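Local coordinates for lytic polysaccharide monooxygenase (PDB 4QI8), which probably cleaves cellulose chains oxidatively as a secreted, copper-dependent monooxygenase of the AA9 family, using a reducing agent and an oxygen cosubstrate, at residues A[38-43]-A[137-142]; A[154-159]-A[183-188]; A[62-67]-A[76-81]. One frame throughout, in Å; residues are numbered along the deposited sequence.

Interaction 1: A[38-43]-A[137-142]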
# COMPACT_ATOMS: atom_id res chain seq x y z
N GLN A 38 10.94 -6.78 7.78
CA GLN A 38 10.79 -6.98 6.35
C GLN A 38 9.31 -7.08 5.95
O GLN A 38 8.94 -6.77 4.82
CB GLN A 38 11.54 -8.23 5.87
CG GLN A 38 13.04 -8.12 6.06
CD GLN A 38 13.63 -7.03 5.20
OE1 GLN A 38 13.51 -7.07 3.98
NE2 GLN A 38 14.24 -6.04 5.84
N GLN A 39 8.47 -7.56 6.86
CA GLN A 39 7.05 -7.66 6.58
C GLN A 39 6.36 -6.32 6.31
O GLN A 39 5.30 -6.30 5.71
CB GLN A 39 6.31 -8.41 7.69
CG GLN A 39 6.65 -9.89 7.75
CD GLN A 39 5.91 -10.59 8.88
OE1 GLN A 39 5.76 -10.04 9.97
NE2 GLN A 39 5.43 -11.78 8.61
N ILE A 40 6.97 -5.20 6.70
CA ILE A 40 6.35 -3.89 6.45
C ILE A 40 6.31 -3.60 4.95
O ILE A 40 5.56 -2.74 4.49
CB ILE A 40 7.04 -2.76 7.26
CG1 ILE A 40 6.11 -1.54 7.47
CG2 ILE A 40 8.33 -2.33 6.58
CD1 ILE A 40 4.93 -1.82 8.40
N ARG A 41 7.15 -4.30 4.18
CA ARG A 41 7.21 -4.00 2.76
C ARG A 41 6.05 -4.66 2.00
O ARG A 41 5.15 -3.98 1.55
CB ARG A 41 8.60 -4.41 2.19
CG ARG A 41 8.76 -4.11 0.72
CD ARG A 41 10.14 -4.46 0.17
NE ARG A 41 10.56 -5.81 0.55
CZ ARG A 41 11.46 -6.16 1.48
NH1 ARG A 41 12.16 -5.27 2.21
NH2 ARG A 41 11.71 -7.46 1.67
N CYS A 42 6.07 -5.98 1.92
CA CYS A 42 5.05 -6.76 1.20
C CYS A 42 4.48 -7.90 2.06
O CYS A 42 3.90 -8.84 1.52
CB CYS A 42 5.58 -7.31 -0.14
SG CYS A 42 5.98 -6.00 -1.31
N PHE A 43 4.64 -7.80 3.37
CA PHE A 43 4.13 -8.80 4.31
C PHE A 43 4.69 -10.20 4.01
O PHE A 43 3.97 -11.20 4.13
CB PHE A 43 2.58 -8.81 4.37
CG PHE A 43 1.99 -9.09 5.75
CD1 PHE A 43 2.68 -9.81 6.72
CD2 PHE A 43 0.72 -8.61 6.06
CE1 PHE A 43 2.12 -10.04 7.97
CE2 PHE A 43 0.16 -8.84 7.31
CZ PHE A 43 0.87 -9.54 8.26
N LEU A 137 5.94 -3.26 -8.68
CA LEU A 137 5.17 -3.69 -7.54
C LEU A 137 4.24 -2.57 -7.11
O LEU A 137 4.65 -1.40 -7.08
CB LEU A 137 6.08 -4.06 -6.37
CG LEU A 137 7.05 -5.21 -6.66
CD1 LEU A 137 8.01 -5.41 -5.50
CD2 LEU A 137 6.29 -6.48 -6.93
N LEU A 138 3.01 -2.94 -6.75
CA LEU A 138 2.04 -2.03 -6.17
C LEU A 138 1.76 -2.49 -4.75
O LEU A 138 1.21 -3.57 -4.54
CB LEU A 138 0.75 -2.02 -6.99
CG LEU A 138 -0.42 -1.22 -6.40
CD1 LEU A 138 -0.13 0.27 -6.28
CD2 LEU A 138 -1.65 -1.45 -7.25
N ARG A 139 2.21 -1.69 -3.79
CA ARG A 139 2.04 -2.00 -2.38
C ARG A 139 0.76 -1.34 -1.87
O ARG A 139 0.59 -0.13 -2.00
CB ARG A 139 3.25 -1.50 -1.58
CG ARG A 139 3.16 -1.65 -0.08
CD ARG A 139 4.43 -1.14 0.58
NE ARG A 139 4.39 -1.24 2.03
CZ ARG A 139 3.81 -0.35 2.83
NH1 ARG A 139 3.25 0.73 2.31
NH2 ARG A 139 3.81 -0.54 4.14
N ALA A 140 -0.10 -2.15 -1.26
CA ALA A 140 -1.32 -1.71 -0.59
C ALA A 140 -1.09 -1.77 0.90
O ALA A 140 -0.57 -2.76 1.40
CB ALA A 140 -2.47 -2.63 -0.95
N GLU A 141 -1.52 -0.73 1.61
CA GLU A 141 -1.58 -0.80 3.06
C GLU A 141 -2.80 -0.09 3.60
O GLU A 141 -3.21 0.95 3.09
CB GLU A 141 -0.32 -0.26 3.74
CG GLU A 141 -0.24 1.25 3.83
CD GLU A 141 1.09 1.76 4.38
OE1 GLU A 141 1.52 2.83 3.90
OE2 GLU A 141 1.73 1.07 5.22
N HIS A 142 -3.37 -0.70 4.63
CA HIS A 142 -4.29 -0.01 5.50
C HIS A 142 -3.64 0.08 6.87
O HIS A 142 -3.08 -0.90 7.36
CB HIS A 142 -5.62 -0.76 5.64
CG HIS A 142 -6.62 0.07 6.36
ND1 HIS A 142 -7.12 -0.26 7.60
CD2 HIS A 142 -7.12 1.28 6.04
CE1 HIS A 142 -7.91 0.72 8.00
NE2 HIS A 142 -7.92 1.67 7.08
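Arg139 reaches from strand 134-144 of the AA9 beta-sandwich to the carbonyl oxygens of Ile40 and Arg41 in the short helix 39-42. Its CB leaves the strand toward the helix. With CG anti to the backbone N (chi1 175°) and the chain extended as far as NE, the guanidinium is carried straight out to the helix backbone. Along the way CG lies 3.5 Å from Arg41 O, and CD comes closer to that same oxygen, at 3.1 Å. NE then makes two bonds: a weak one to Arg41 O, and one to Ile40 O at 3.1 Å. The latter oxygen also takes NH2 at 2.8 Å (N-H...O 151°), so two nitrogens on one side of the guanidinium grip a single acceptor lying near its plane. Buried carbonyls of a poorly bonded helix thereby gain donors from a neighbouring strand. Phe181 makes a cation-pi contact with the same arginine, and the Cys42-Cys160 disulfide ties this helix to strand 155-166 as well. A leucine in place of Arg139 would probably leave the buried Ile40 O without either of these two donors and Glu141 without its charge partner. That partnership is a salt bridge within the strand: NH2 of Arg139 stands 2.8 Å from Glu141 OE2, approaching it from above the carboxylate plane.

Interaction 2: A[154-159]-A[183-188]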
# COMPACT_ATOMS: atom_id res chain seq x y z
N ALA A 154 -0.10 0.53 16.19
CA ALA A 154 -0.71 0.70 14.87
C ALA A 154 -0.69 -0.65 14.15
O ALA A 154 0.28 -1.39 14.24
CB ALA A 154 0.04 1.75 14.08
N GLN A 155 -1.76 -0.93 13.42
CA GLN A 155 -1.94 -2.23 12.77
C GLN A 155 -1.87 -2.07 11.25
O GLN A 155 -2.78 -1.51 10.63
CB GLN A 155 -3.30 -2.82 13.16
CG GLN A 155 -3.40 -3.06 14.66
CD GLN A 155 -4.72 -3.65 15.10
OE1 GLN A 155 -5.65 -3.87 14.30
NE2 GLN A 155 -4.83 -3.90 16.40
N PHE A 156 -0.80 -2.56 10.65
CA PHE A 156 -0.61 -2.45 9.20
C PHE A 156 -1.08 -3.73 8.50
O PHE A 156 -0.60 -4.83 8.79
CB PHE A 156 0.86 -2.20 8.85
CG PHE A 156 1.41 -0.90 9.37
CD1 PHE A 156 1.84 -0.77 10.68
CD2 PHE A 156 1.54 0.19 8.52
CE1 PHE A 156 2.37 0.42 11.14
CE2 PHE A 156 2.08 1.38 8.97
CZ PHE A 156 2.49 1.49 10.28
N TYR A 157 -2.00 -3.56 7.55
CA TYR A 157 -2.54 -4.67 6.75
C TYR A 157 -2.05 -4.42 5.32
O TYR A 157 -2.40 -3.42 4.71
CB TYR A 157 -4.07 -4.68 6.83
CG TYR A 157 -4.58 -4.87 8.24
CD1 TYR A 157 -4.77 -6.15 8.76
CD2 TYR A 157 -4.86 -3.78 9.06
CE1 TYR A 157 -5.22 -6.34 10.05
CE2 TYR A 157 -5.32 -3.97 10.36
CZ TYR A 157 -5.50 -5.25 10.85
OH TYR A 157 -5.94 -5.48 12.13
N ILE A 158 -1.20 -5.31 4.81
CA ILE A 158 -0.34 -5.05 3.65
C ILE A 158 -0.39 -6.19 2.64
O ILE A 158 -0.45 -7.36 3.04
CB ILE A 158 1.12 -4.86 4.11
CG1 ILE A 158 1.25 -3.59 4.97
CG2 ILE A 158 2.10 -4.82 2.94
CD1 ILE A 158 2.49 -3.59 5.86
N SER A 159 -0.29 -5.85 1.35
CA SER A 159 0.16 -6.82 0.36
C SER A 159 0.79 -6.07 -0.80
O SER A 159 0.71 -4.85 -0.88
CB SER A 159 -0.98 -7.71 -0.14
OG SER A 159 -1.85 -6.95 -0.96
N GLY A 183 12.18 1.37 6.50
CA GLY A 183 12.97 2.59 6.47
C GLY A 183 12.11 3.84 6.47
O GLY A 183 12.44 4.82 7.13
N ALA A 184 11.01 3.81 5.73
CA ALA A 184 10.19 5.00 5.55
C ALA A 184 9.50 5.42 6.84
O ALA A 184 9.26 6.61 7.05
CB ALA A 184 9.14 4.75 4.48
N TYR A 185 9.14 4.44 7.66
CA TYR A 185 8.34 4.69 8.84
C TYR A 185 9.13 4.46 10.12
O TYR A 185 10.00 3.57 10.19
CB TYR A 185 7.12 3.76 8.87
CG TYR A 185 6.15 3.88 7.72
CD1 TYR A 185 6.16 4.97 6.86
CD2 TYR A 185 5.20 2.90 7.50
CE1 TYR A 185 5.26 5.07 5.82
CE2 TYR A 185 4.29 2.99 6.44
CZ TYR A 185 4.33 4.09 5.61
OH TYR A 185 3.46 4.22 4.56
N LYS A 186 8.79 5.26 11.12
CA LYS A 186 9.28 5.09 12.48
C LYS A 186 8.08 4.97 13.41
O LYS A 186 7.03 5.55 13.15
CB LYS A 186 10.17 6.26 12.90
CG LYS A 186 11.49 6.31 12.13
CD LYS A 186 12.43 7.38 12.65
CE LYS A 186 12.05 8.76 12.15
NZ LYS A 186 12.29 8.91 10.69
N ALA A 187 8.25 4.23 14.49
CA ALA A 187 7.16 4.01 15.44
C ALA A 187 6.67 5.30 16.09
O ALA A 187 5.56 5.34 16.59
CB ALA A 187 7.60 3.01 16.50
N SER A 188 7.50 6.34 16.07
CA SER A 188 7.15 7.63 16.65
C SER A 188 6.52 8.60 15.66
O SER A 188 6.19 9.73 16.02
CB SER A 188 8.41 8.29 17.23
OG SER A 188 9.38 8.40 16.20
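Phe156 and Tyr185 both set CG anti to their own carbonyl carbon, with chi1 of -64° and -61°, and these torsions send the two rings toward each other. The contact joins strand 155-166, in the larger sheet of the AA9 beta-sandwich, to the loop that follows strand 178-179. The backbones stay well apart, the CA atoms of Phe156 and Tyr185 being 11.5 Å from each other, so the rings alone span the gap between the two segments. They meet rim to rim: the centroids are 5.9 Å apart, the planes are inclined at 27°, and neither ring lies over the other's face. CE2 of Phe156 does most of the touching, 3.7 Å from Tyr185 CE2 and 3.8 Å from Tyr185 CD2. CZ of Phe156 adds a longer approach to CD2 of Tyr185, at 4.1 Å. Such spacings are those of apolar packing, and no hydrogen bond crosses between the segments. Ile40 of helix 39-42 also packs on Phe156, while Phe181 meets the Tyr185 ring edge-to-face. The polar end of Tyr185 is held separately, its OH hydrogen-bonding to Glu141 OE1 and to Tyr79 OH. Strand alternation puts the neighbours of Phe156 on the other side of the sheet, where Tyr157 belongs to the copper site with His1 and His72, and where Gln155 probably takes part in binding oxygen. There the hydroxyl of Tyr157 donates to Gln155 OE1 at 2.7 Å, from above the plane of the amide.

Interaction 3: A[62-67]-A[76-81]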
# COMPACT_ATOMS: atom_id res chain seq x y z
N ILE A 62 -7.25 0.87 -11.58
CA ILE A 62 -7.50 -0.54 -11.33
C ILE A 62 -8.11 -0.67 -9.95
O ILE A 62 -8.38 0.32 -9.28
CB ILE A 62 -6.22 -1.36 -11.48
CG1 ILE A 62 -5.16 -0.91 -10.47
CG2 ILE A 62 -5.68 -1.22 -12.89
CD1 ILE A 62 -3.87 -1.71 -10.53
N THR A 63 -8.34 -1.90 -9.51
CA THR A 63 -9.04 -2.10 -8.26
C THR A 63 -8.24 -3.06 -7.39
O THR A 63 -7.84 -4.11 -7.85
CB THR A 63 -10.46 -2.66 -8.52
OG1 THR A 63 -11.21 -1.76 -9.35
CG2 THR A 63 -11.21 -2.85 -7.21
N TYR A 64 -8.00 -2.66 -6.14
CA TYR A 64 -7.35 -3.51 -5.15
C TYR A 64 -8.42 -3.97 -4.16
O TYR A 64 -9.10 -3.14 -3.56
CB TYR A 64 -6.22 -2.76 -4.42
CG TYR A 64 -4.98 -3.58 -4.17
CD1 TYR A 64 -5.03 -4.74 -3.41
CD2 TYR A 64 -3.74 -3.19 -4.67
CE1 TYR A 64 -3.88 -5.50 -3.18
CE2 TYR A 64 -2.60 -3.94 -4.44
CZ TYR A 64 -2.67 -5.09 -3.69
OH TYR A 64 -1.51 -5.80 -3.45
N GLY A 65 -8.56 -5.28 -4.02
CA GLY A 65 -9.58 -5.85 -3.17
C GLY A 65 -9.09 -6.18 -1.77
O GLY A 65 -7.92 -6.54 -1.58
N ALA A 66 -10.00 -6.06 -0.81
CA ALA A 66 -9.81 -6.48 0.58
C ALA A 66 -10.69 -7.69 0.88
O ALA A 66 -11.69 -7.92 0.19
CB ALA A 66 -10.20 -5.36 1.53
N ALA A 67 -10.32 -8.46 1.88
CA ALA A 67 -11.20 -9.52 2.36
C ALA A 67 -11.04 -9.70 3.87
O ALA A 67 -9.92 -10.01 4.32
CB ALA A 67 -10.88 -10.82 1.64
N MET A 76 -5.98 4.17 4.05
CA MET A 76 -5.35 3.44 2.96
C MET A 76 -4.22 4.27 2.35
O MET A 76 -4.36 5.49 2.18
CB MET A 76 -6.34 3.14 1.84
CG MET A 76 -7.43 2.18 2.20
SD MET A 76 -6.85 0.52 2.62
CE MET A 76 -5.99 0.05 1.15
N GLN A 77 -3.14 3.60 1.96
CA GLN A 77 -2.06 4.23 1.19
C GLN A 77 -1.57 3.23 0.15
O GLN A 77 -1.57 2.02 0.40
CB GLN A 77 -0.92 4.70 2.10
CG GLN A 77 -1.40 5.39 3.36
CD GLN A 77 -0.37 6.22 4.10
OE1 GLN A 77 -0.70 7.26 4.67
NE2 GLN A 77 0.88 5.77 4.11
N PHE A 78 -1.15 3.75 -1.00
CA PHE A 78 -0.61 2.91 -2.08
C PHE A 78 0.71 3.47 -2.58
O PHE A 78 0.87 4.69 -2.73
CB PHE A 78 -1.60 2.82 -3.26
CG PHE A 78 -2.88 2.10 -2.94
CD1 PHE A 78 -2.94 0.71 -2.98
CD2 PHE A 78 -4.02 2.80 -2.59
CE1 PHE A 78 -4.11 0.05 -2.69
CE2 PHE A 78 -5.19 2.13 -2.28
CZ PHE A 78 -5.23 0.76 -2.33
N TYR A 79 1.64 2.57 -2.88
CA TYR A 79 2.95 2.91 -3.39
C TYR A 79 3.27 2.05 -4.61
O TYR A 79 2.84 0.89 -4.69
CB TYR A 79 4.05 2.65 -2.37
CG TYR A 79 4.06 3.49 -1.11
CD1 TYR A 79 3.13 3.29 -0.09
CD2 TYR A 79 5.06 4.45 -0.90
CE1 TYR A 79 3.19 4.04 1.09
CE2 TYR A 79 5.13 5.17 0.27
CZ TYR A 79 4.20 4.98 1.25
OH TYR A 79 4.31 5.71 2.41
N LEU A 80 4.07 2.60 -5.51
CA LEU A 80 4.64 1.85 -6.61
C LEU A 80 6.16 1.77 -6.49
O LEU A 80 6.80 2.66 -5.94
CB LEU A 80 4.34 2.54 -7.93
CG LEU A 80 2.92 2.37 -8.47
CD1 LEU A 80 2.67 3.30 -9.66
CD2 LEU A 80 2.65 0.92 -8.89
N ALA A 81 6.73 0.70 -7.05
CA ALA A 81 8.18 0.57 -7.20
C ALA A 81 8.45 -0.09 -8.53
O ALA A 81 7.88 -1.14 -8.83
CB ALA A 81 8.78 -0.24 -6.06
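An apolar aromatic contact in the buried interior, between strands of two different sheets, brings Tyr64 of strand 61-67 against Phe78 of strand 76-82. No hydrogen bond runs between the two segments, and the closest pair of CA atoms, those of Tyr64 and Phe78, is 9.8 Å apart, a separation bridged by side chains. The touching is concentrated on one atom of Phe78: CE1 lies 3.8 Å from CD2 of Tyr64, 3.9 Å from its CB and 4.0 Å from its CG. The corner of one ring is thus set against the root of the other side chain. With centroids 5.9 Å apart and planes 35° apart, the rings are inclined to each other in a way that is neither a stack nor a T. Phe78, with CG anti to its carbonyl carbon (chi1 -66°), extends its ring from the large sheet so that CE1 meets the base of the Tyr64 side chain. This is the inside of the AA9 beta-sandwich: Tyr64 comes from the middle strand of the three-stranded sheet, paired through its backbone with Phe123, and Phe78 from the larger mixed sheet. Phe123 and Val125 of strand 122-126 also pack on Phe78, and Ala140 of the neighbouring strand 134-144 touches it within its own sheet. Gln77 and Tyr79, on either side of Phe78 in sequence, turn to the other face of the large sheet, where Gln77 hydrogen-bonds to Glu141 and Tyr79 to Tyr185. The hydroxyl of Tyr64 finds its polar partner across the sandwich, in the side-chain oxygen OG of Ser159.

In the fold
All three contacts are buried and share the large mixed sheet, in which strand 134-144 lies between 76-82 and 155-166. Interaction 3 works on the face turned to the smaller sheet and is apolar; interactions 1 and 2 work on the opposite face, where helix 39-42 and the loop 183-188 pack. Charge and backbone carbonyls dominate interaction 1, ring rims interaction 2. Glu141 links these two, its OE1 2.5 Å from Tyr185 OH while OE2 faces Arg139. That hydroxyl also reaches Tyr79 OH, at 2.7 Å, on the strand of interaction 3. Through the sandwich, Ser159 OG and Tyr64 OH, 2.8 Å apart, connect the segments of interactions 2 and 3.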